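Side-chain contacts in cytochrome c-555 (Chlorobium tepidum, PDB 4J20), which carries electrons through a single covalently bound heme c, although its role in green bacterial photosynthesis is not established: residues T18-K21 and G26-K29; A37-Q42 and K53-T58. The protein carries 2 engineered substitutions. All coordinates share one frame; numbering follows the deposited sequence.

Interaction 1: T18-K21 and G26-K29; sequences TCHK and GAPK. With HEB (heme b/c), chain I.
His-20 and Pro-28 meet on the proximal side of a class I cytochrome c heme, where the histidine of the CXXCH motif binds iron and a following loop holds its far nitrogen. NE2 of His-20 lies 2.0 Å from the heme iron, and ND1, at the other side of the ring, donates to the carbonyl O of Pro-28 over 2.8 Å. That bond is nearly straight (171°), and the oxygen sits within the imidazole plane, so the ring is held at two points and its rotation about the iron axis is restricted. Such a hydrogen bond probably gives the ligand some imidazolate character. The methyl of Ala-27 covers one ring face in a CH-pi contact, CB standing 4.0 Å from the ring centroid. The pyrrolidine of Pro-28 fills the corner between ligand and porphyrin: its CD is 3.7 Å from CE1 of His-20 and also touches the root of a propionate at CAD. Replacing Pro-28 by an alanine would keep the carbonyl acceptor but is likely to open a gap beside CE1 and the propionate root, where the ring CG and CD now pack. Cys-19 adds a covalent link through its thioether, and its CB packs against the Ala-27 methyl. With SG anti to the carbonyl carbon (chi1 -63°), the side chain reaches the heme, where SG bonds to CAC at 1.9 Å.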
loop_
_atom_site.group_PDB
_atom_site.type_symbol
_atom_site.label_atom_id
_atom_site.label_comp_id
_atom_site.label_asym_id
_atom_site.label_seq_id
_atom_site.Cartn_x
_atom_site.Cartn_y
_atom_site.Cartn_z
ATOM N N THR A 18 -7.477 5.320 4.845
ATOM C CA THR A 18 -7.699 5.689 6.207
ATOM C C THR A 18 -6.382 5.937 6.956
ATOM O O THR A 18 -6.300 6.859 7.768
ATOM C CB THR A 18 -8.572 4.650 6.910
ATOM O OG1 THR A 18 -8.862 5.098 8.240
ATOM C CG2 THR A 18 -7.887 3.329 6.931
ATOM N N CYS A 19 -5.337 5.185 6.665
ATOM C CA CYS A 19 -4.017 5.480 7.206
ATOM C C CYS A 19 -3.129 6.226 6.240
ATOM O O CYS A 19 -2.385 7.122 6.671
ATOM C CB CYS A 19 -3.303 4.206 7.662
ATOM S SG CYS A 19 -4.166 3.388 8.987
ATOM N N HIS A 20 -3.151 5.874 4.947
ATOM C CA HIS A 20 -2.180 6.359 3.996
ATOM C C HIS A 20 -2.508 7.691 3.342
ATOM O O HIS A 20 -1.627 8.275 2.708
ATOM C CB HIS A 20 -1.881 5.302 2.924
ATOM C CG HIS A 20 -1.075 4.131 3.424
ATOM N ND1 HIS A 20 0.314 4.131 3.454
ATOM C CD2 HIS A 20 -1.460 2.891 3.837
ATOM C CE1 HIS A 20 0.723 2.936 3.887
ATOM N NE2 HIS A 20 -0.325 2.179 4.132
ATOM N N LYS A 21 -3.740 8.177 3.466
ATOM C CA LYS A 21 -4.030 9.479 2.857
ATOM C C LYS A 21 -3.338 10.617 3.602
ATOM O O LYS A 21 -2.773 11.522 2.956
ATOM C CB LYS A 21 -5.546 9.714 2.756
ATOM C CG LYS A 21 -5.888 11.089 2.172
ATOM C CD LYS A 21 -7.402 11.200 1.861
ATOM C CE LYS A 21 -7.702 12.616 1.356
ATOM N NZ LYS A 21 -9.156 12.958 1.448
ATOM N N GLY A 26 2.682 6.816 11.311
ATOM C CA GLY A 26 3.831 6.296 10.637
ATOM C C GLY A 26 3.555 5.789 9.221
ATOM O O GLY A 26 4.513 5.453 8.511
ATOM N N ALA A 27 2.330 5.696 8.775
ATOM C CA ALA A 27 2.078 5.157 7.431
ATOM C C ALA A 27 2.637 6.100 6.371
ATOM O O ALA A 27 2.418 7.305 6.450
ATOM C CB ALA A 27 0.599 4.950 7.236
ATOM N N PRO A 28 3.372 5.593 5.373
ATOM C CA PRO A 28 3.895 6.468 4.368
ATOM C C PRO A 28 2.761 7.082 3.556
ATOM O O PRO A 28 1.935 6.383 2.973
ATOM C CB PRO A 28 4.817 5.549 3.530
ATOM C CG PRO A 28 4.337 4.151 3.804
ATOM C CD PRO A 28 3.894 4.218 5.245
ATOM N N LYS A 29 2.715 8.404 3.540
ATOM C CA LYS A 29 1.605 9.135 2.954
ATOM C C LYS A 29 1.657 9.016 1.431
ATOM O O LYS A 29 2.697 9.225 0.803
ATOM C CB LYS A 29 1.674 10.600 3.385
ATOM C CG LYS A 29 0.555 11.463 2.875
ATOM C CD LYS A 29 0.684 12.867 3.433
ATOM C CE LYS A 29 -0.277 13.838 2.811
ATOM N NZ LYS A 29 -0.042 15.215 3.413
HETATM FE FE HEB I . -0.149 0.268 4.762
HETATM C CHA HEB I . 3.239 0.501 4.884
HETATM C CHB HEB I . 0.033 -0.674 1.469
HETATM C CHC HEB I . -3.517 -0.139 4.679
HETATM C CHD HEB I . -0.370 1.471 7.940
HETATM N NA HEB I . 1.342 -0.050 3.447
HETATM C C1A HEB I . 2.707 0.137 3.676
HETATM C C2A HEB I . 3.411 -0.123 2.450
HETATM C C3A HEB I . 2.514 -0.417 1.516
HETATM C C4A HEB I . 1.219 -0.378 2.120
HETATM C CMA HEB I . 2.766 -0.763 0.057
HETATM C CAA HEB I . 4.928 0.002 2.305
HETATM C CBA HEB I . 5.602 -1.373 2.311
HETATM C CGA HEB I . 7.110 -1.332 2.265
HETATM O O1A HEB I . 7.740 -0.238 2.361
HETATM O O2A HEB I . 7.684 -2.448 2.183
HETATM N NB HEB I . -1.482 -0.278 3.358
HETATM C C1B HEB I . -1.212 -0.675 2.050
HETATM C C2B HEB I . -2.417 -1.115 1.413
HETATM C C3B HEB I . -3.417 -0.944 2.296
HETATM C C4B HEB I . -2.858 -0.441 3.529
HETATM C CMB HEB I . -2.447 -1.553 -0.029
HETATM C CAB HEB I . -4.893 -1.220 2.150
HETATM C CBB HEB I . -5.197 -2.640 1.648
HETATM N NC HEB I . -1.627 0.639 6.049
HETATM C C1C HEB I . -2.970 0.371 5.833
HETATM C C2C HEB I . -3.731 0.718 7.008
HETATM C C3C HEB I . -2.862 1.225 7.890
HETATM C C4C HEB I . -1.554 1.137 7.341
HETATM C CMC HEB I . -5.256 0.637 7.064
HETATM C CAC HEB I . -3.143 1.825 9.265
HETATM C CBC HEB I . -3.863 0.927 10.270
HETATM N ND HEB I . 1.188 0.859 6.147
HETATM C C1D HEB I . 0.887 1.320 7.423
HETATM C C2D HEB I . 2.076 1.686 8.112
HETATM C C3D HEB I . 3.161 1.399 7.201
HETATM C C4D HEB I . 2.550 0.893 6.002
HETATM C CMD HEB I . 2.224 2.236 9.509
HETATM C CAD HEB I . 4.645 1.620 7.433
HETATM C CBD HEB I . 5.345 0.450 8.163
HETATM C CGD HEB I . 6.789 0.723 8.325
HETATM O O1D HEB I . 7.481 0.835 7.300
HETATM O O2D HEB I . 7.256 0.885 9.426
#

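Interaction 2: A37-Q42 and K53-T58; sequences APRIAQ and KGYKGT. With HEB (heme b/c), chain I.
The heme propionate site of this cytochrome is where Arg-39, from helix 33-40, meets Tyr-55, from the short strand 55-56. The two side chains converge beside the propionates, NH1 of Arg-39 near OH of Tyr-55. Arg-39 has CG anti to the carbonyl carbon (chi1 -61°) and runs extended from CG to NE, which carries the guanidinium in between the two carboxylates. There NH1 donates to O1A of one propionate at 2.8 Å and to O1D of the other at 3.0 Å. NH2 adds a longer bond to the same O1D, at 3.2 Å, so two nitrogens of one guanidinium grip this oxygen. The positive charge probably offsets part of the negative charge of the two propionates and would favour their ionised form. Tyr-55 brings its hydroxyl to the guanidinium edge, in the plane of the group, where NH1 of Arg-39 makes a weak, strongly bent hydrogen bond to OH (3.2 Å, 122°). The same OH lies 2.9 Å from O1D, so the phenol, the guanidinium and the carboxylate converge on one spot. Farther along the chain, Gly-57 passes close to O2D of this propionate, its carbonyl C only 3.0 Å away. Lys-50 of helix 44-53 makes a cation-pi contact with the Tyr-55 ring, and strand 55-56 pairs antiparallel with strand 61-62, which supplies the axial ligand Met-62.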
loop_
_atom_site.group_PDB
_atom_site.type_symbol
_atom_site.label_atom_id
_atom_site.label_comp_id
_atom_site.label_asym_id
_atom_site.label_seq_id
_atom_site.Cartn_x
_atom_site.Cartn_y
_atom_site.Cartn_z
ATOM N N ALA A 37 10.362 6.766 -1.920
ATOM C CA ALA A 37 11.423 6.400 -2.851
ATOM C C ALA A 37 12.147 5.075 -2.499
ATOM O O ALA A 37 12.317 4.245 -3.385
ATOM C CB ALA A 37 12.419 7.586 -3.004
ATOM N N PRO A 38 12.613 4.893 -1.253
ATOM C CA PRO A 38 13.324 3.647 -0.995
ATOM C C PRO A 38 12.349 2.461 -0.949
ATOM O O PRO A 38 12.757 1.316 -1.191
ATOM C CB PRO A 38 13.931 3.854 0.389
ATOM C CG PRO A 38 13.183 4.954 0.986
ATOM C CD PRO A 38 12.643 5.812 -0.101
ATOM N N ARG A 39 11.045 2.705 -0.703
ATOM C CA ARG A 39 10.067 1.633 -0.670
ATOM C C ARG A 39 9.814 1.141 -2.079
ATOM O O ARG A 39 9.787 -0.068 -2.340
ATOM C CB ARG A 39 8.776 2.148 -0.017
ATOM C CG ARG A 39 8.979 2.617 1.427
ATOM C CD ARG A 39 7.682 3.139 1.993
ATOM N NE ARG A 39 7.879 3.679 3.364
ATOM C CZ ARG A 39 7.821 2.963 4.487
ATOM N NH1 ARG A 39 7.554 1.677 4.457
ATOM N NH2 ARG A 39 7.979 3.570 5.655
ATOM N N ILE A 40 9.640 2.058 -3.021
ATOM C CA ILE A 40 9.448 1.723 -4.421
ATOM C C ILE A 40 10.621 0.887 -4.938
ATOM O O ILE A 40 10.435 -0.029 -5.752
ATOM C CB ILE A 40 9.194 3.020 -5.224
ATOM C CG1 ILE A 40 7.817 3.589 -4.839
ATOM C CG2 ILE A 40 9.280 2.769 -6.724
ATOM C CD1 ILE A 40 7.473 4.955 -5.388
ATOM N N ALA A 41 11.830 1.202 -4.489
ATOM C CA ALA A 41 13.021 0.472 -4.938
ATOM C C ALA A 41 13.005 -0.995 -4.481
ATOM O O ALA A 41 13.733 -1.815 -5.071
ATOM C CB ALA A 41 14.303 1.174 -4.477
ATOM N N GLN A 42 12.205 -1.352 -3.486
ATOM C CA GLN A 42 12.072 -2.736 -3.099
ATOM C C GLN A 42 11.409 -3.545 -4.185
ATOM O O GLN A 42 11.493 -4.774 -4.162
ATOM C CB GLN A 42 11.291 -2.896 -1.809
ATOM C CG GLN A 42 11.960 -2.287 -0.607
ATOM C CD GLN A 42 11.134 -2.450 0.586
ATOM O OE1 GLN A 42 10.071 -1.837 0.696
ATOM N NE2 GLN A 42 11.541 -3.341 1.473
ATOM N N LYS A 53 0.986 -9.800 3.886
ATOM C CA LYS A 53 1.396 -10.513 5.111
ATOM C C LYS A 53 1.320 -9.676 6.382
ATOM O O LYS A 53 1.097 -10.201 7.477
ATOM C CB LYS A 53 2.785 -11.103 4.930
ATOM C CG LYS A 53 2.744 -12.200 3.910
ATOM C CD LYS A 53 4.097 -12.839 3.668
ATOM C CE LYS A 53 4.000 -13.946 2.609
ATOM N NZ LYS A 53 2.825 -14.824 2.842
ATOM N N GLY A 54 1.470 -8.364 6.223
ATOM C CA GLY A 54 1.607 -7.448 7.355
ATOM C C GLY A 54 3.011 -7.410 7.850
ATOM O O GLY A 54 3.737 -8.443 7.751
ATOM N N TYR A 55 3.416 -6.300 8.462
ATOM C CA TYR A 55 4.729 -6.253 9.091
ATOM C C TYR A 55 4.796 -5.023 9.957
ATOM O O TYR A 55 3.971 -4.124 9.846
ATOM C CB TYR A 55 5.854 -6.219 8.039
ATOM C CG TYR A 55 6.032 -4.877 7.368
ATOM C CD1 TYR A 55 7.106 -4.048 7.674
ATOM C CD2 TYR A 55 5.141 -4.426 6.410
ATOM C CE1 TYR A 55 7.271 -2.820 7.042
ATOM C CE2 TYR A 55 5.333 -3.215 5.784
ATOM C CZ TYR A 55 6.363 -2.440 6.076
ATOM O OH TYR A 55 6.510 -1.204 5.439
ATOM N N LYS A 56 5.786 -4.997 10.829
ATOM C CA LYS A 56 6.117 -3.785 11.610
ATOM C C LYS A 56 7.486 -3.308 11.219
ATOM O O LYS A 56 8.441 -4.066 11.262
ATOM C CB LYS A 56 6.080 -4.105 13.085
ATOM C CG LYS A 56 4.752 -4.463 13.619
ATOM C CD LYS A 56 4.846 -4.894 15.100
ATOM C CE LYS A 56 3.630 -5.690 15.542
ATOM N NZ LYS A 56 3.840 -6.238 16.932
ATOM N N GLY A 57 7.597 -2.063 10.780
ATOM C CA GLY A 57 8.880 -1.507 10.359
ATOM C C GLY A 57 9.347 -0.350 11.238
ATOM O O GLY A 57 8.902 -0.213 12.380
ATOM N N THR A 58 10.204 0.508 10.707
ATOM C CA THR A 58 10.739 1.601 11.492
ATOM C C THR A 58 9.710 2.671 11.787
ATOM O O THR A 58 9.934 3.510 12.654
ATOM C CB THR A 58 11.921 2.268 10.771
ATOM O OG1 THR A 58 11.493 2.749 9.488
ATOM C CG2 THR A 58 13.071 1.264 10.595
HETATM FE FE HEB I . -0.149 0.268 4.762
HETATM C CHA HEB I . 3.239 0.501 4.884
HETATM C CHB HEB I . 0.033 -0.674 1.469
HETATM C CHC HEB I . -3.517 -0.139 4.679
HETATM C CHD HEB I . -0.370 1.471 7.940
HETATM N NA HEB I . 1.342 -0.050 3.447
HETATM C C1A HEB I . 2.707 0.137 3.676
HETATM C C2A HEB I . 3.411 -0.123 2.450
HETATM C C3A HEB I . 2.514 -0.417 1.516
HETATM C C4A HEB I . 1.219 -0.378 2.120
HETATM C CMA HEB I . 2.766 -0.763 0.057
HETATM C CAA HEB I . 4.928 0.002 2.305
HETATM C CBA HEB I . 5.602 -1.373 2.311
HETATM C CGA HEB I . 7.110 -1.332 2.265
HETATM O O1A HEB I . 7.740 -0.238 2.361
HETATM O O2A HEB I . 7.684 -2.448 2.183
HETATM N NB HEB I . -1.482 -0.278 3.358
HETATM C C1B HEB I . -1.212 -0.675 2.050
HETATM C C2B HEB I . -2.417 -1.115 1.413
HETATM C C3B HEB I . -3.417 -0.944 2.296
HETATM C C4B HEB I . -2.858 -0.441 3.529
HETATM C CMB HEB I . -2.447 -1.553 -0.029
HETATM C CAB HEB I . -4.893 -1.220 2.150
HETATM C CBB HEB I . -5.197 -2.640 1.648
HETATM N NC HEB I . -1.627 0.639 6.049
HETATM C C1C HEB I . -2.970 0.371 5.833
HETATM C C2C HEB I . -3.731 0.718 7.008
HETATM C C3C HEB I . -2.862 1.225 7.890
HETATM C C4C HEB I . -1.554 1.137 7.341
HETATM C CMC HEB I . -5.256 0.637 7.064
HETATM C CAC HEB I . -3.143 1.825 9.265
HETATM C CBC HEB I . -3.863 0.927 10.270
HETATM N ND HEB I . 1.188 0.859 6.147
HETATM C C1D HEB I . 0.887 1.320 7.423
HETATM C C2D HEB I . 2.076 1.686 8.112
HETATM C C3D HEB I . 3.161 1.399 7.201
HETATM C C4D HEB I . 2.550 0.893 6.002
HETATM C CMD HEB I . 2.224 2.236 9.509
HETATM C CAD HEB I . 4.645 1.620 7.433
HETATM C CBD HEB I . 5.345 0.450 8.163
HETATM C CGD HEB I . 6.789 0.723 8.325
HETATM O O1D HEB I . 7.481 0.835 7.300
HETATM O O2D HEB I . 7.256 0.885 9.426
#

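In the fold
One heme, gripped from different directions, illustrates how a small cytochrome divides the work of holding its cofactor. Interaction 1 secures the iron and the porphyrin on the histidine side, whereas interaction 2 binds the propionate edge; their centres are 13 Å apart. They meet directly where CB of Pro-28 packs against NE of Arg-39 at 3.6 Å, so the loop that accepts the histidine's hydrogen bond also flanks the arginine that ties the propionates. The side chains of Arg-39 and His-20 are about 7 Å apart. On the heme face away from His-20, the side chain of Tyr-55 comes within about 4 Å of that of Met-62, bringing interaction 2 close to the second axial ligand as well.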